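Local coordinates for protein Rab GDP dissociation inhibitor alpha (Naegleria fowleri, PDB 6C87) that probably binds prenylated, GDP-bound Rab GTPases, slowing their release of nucleotide and carrying them between membranes and cytosol, at residues 25-28 with 29-33. Residues are numbered along the deposited sequence; the frame is centred on the assembly and turned at random.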
# COMPACT_ATOMS: atom_id res chain seq x y z
N CYS A 25 -4.68 20.24 -16.55
CA CYS A 25 -4.92 19.24 -17.58
C CYS A 25 -4.72 17.83 -17.05
O CYS A 25 -5.48 16.91 -17.40
CB CYS A 25 -4.00 19.50 -18.78
SG CYS A 25 -4.40 20.99 -19.75
N VAL A 26 -3.70 17.62 -16.21
CA VAL A 26 -3.42 16.30 -15.66
C VAL A 26 -4.47 15.90 -14.63
O VAL A 26 -4.92 14.75 -14.59
CB VAL A 26 -2.01 16.25 -15.07
CG1 VAL A 26 -1.76 14.91 -14.37
CG2 VAL A 26 -0.97 16.48 -16.16
N ILE A 27 -4.87 16.84 -13.77
CA ILE A 27 -5.93 16.55 -12.81
C ILE A 27 -7.23 16.22 -13.55
O ILE A 27 -7.93 15.25 -13.22
CB ILE A 27 -6.10 17.73 -11.84
CG1 ILE A 27 -4.92 17.79 -10.87
CG2 ILE A 27 -7.39 17.60 -11.03
CD1 ILE A 27 -4.84 16.59 -9.94
N SER A 28 -7.56 17.01 -14.58
CA SER A 28 -8.76 16.76 -15.37
C SER A 28 -8.71 15.39 -16.04
O SER A 28 -9.71 14.64 -16.02
CB SER A 28 -8.92 17.86 -16.41
OG SER A 28 -10.05 17.65 -17.24
N GLY A 29 -7.56 15.02 -16.61
CA GLY A 29 -7.43 13.72 -17.25
C GLY A 29 -7.54 12.56 -16.27
O GLY A 29 -8.18 11.54 -16.56
N LEU A 30 -6.90 12.69 -15.10
CA LEU A 30 -7.00 11.65 -14.08
C LEU A 30 -8.43 11.45 -13.62
O LEU A 30 -8.88 10.31 -13.41
CB LEU A 30 -6.09 11.99 -12.90
CG LEU A 30 -4.60 11.77 -13.09
CD1 LEU A 30 -3.85 12.38 -11.94
CD2 LEU A 30 -4.30 10.28 -13.19
N LEU A 31 -9.18 12.55 -13.45
CA LEU A 31 -10.58 12.43 -13.05
C LEU A 31 -11.41 11.73 -14.11
O LEU A 31 -12.30 10.94 -13.79
CB LEU A 31 -11.15 13.82 -12.75
CG LEU A 31 -10.57 14.56 -11.55
CD1 LEU A 31 -10.91 16.03 -11.64
CD2 LEU A 31 -11.13 13.97 -10.26
N SER A 32 -11.14 12.01 -15.39
CA SER A 32 -11.92 11.41 -16.46
C SER A 32 -11.67 9.91 -16.56
O SER A 32 -12.60 9.13 -16.77
CB SER A 32 -11.63 12.11 -17.78
OG SER A 32 -12.15 13.43 -17.78
N VAL A 33 -10.40 9.48 -16.46
CA VAL A 33 -10.12 8.05 -16.55
C VAL A 33 -10.58 7.30 -15.31
O VAL A 33 -10.70 6.07 -15.34
CB VAL A 33 -8.62 7.79 -16.83
CG1 VAL A 33 -8.17 8.60 -18.03
CG2 VAL A 33 -7.78 8.09 -15.60
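Val26 and Leu30, one helical turn apart, run alongside each other in the same direction, with Val26 CG1 4.1 Å from Leu30 CD1. The next pair meets at a slant: Ile27 CG2 comes within 3.9 Å of Leu31 CD1. In both contacts the branch of the earlier residue that touches is the one set opposite its own backbone N (chi1 174° for Val26), which turns it toward the following turn. Four i to i+4 backbone hydrogen bonds join the same turns: Gly29 N to Cys25 O, Leu30 N to Val26 O at 2.9 Å, Leu31 N to Ile27 O, and Ser32 N to Ser28 O at 3.1 Å. Ser32 OG also lies 3.2 Å from Ser28 O, though another acceptor competes for its proton. Ser28 OG is instead hydrogen-bonded to His40 ND1 on strand 38-41, so the hydroxyl of this buried serine ties helix to sheet. Elsewhere Val26 and Leu30 pack on helix 94-102, Ile27 on helix 422-436, and Leu31 on Val38. These are successive turns of helix 22-33, the crossover helix between parallel strands 15-18 and 38-41: the N-terminal beta-alpha-beta unit of a Rossmann-like fold, as in the GDI family.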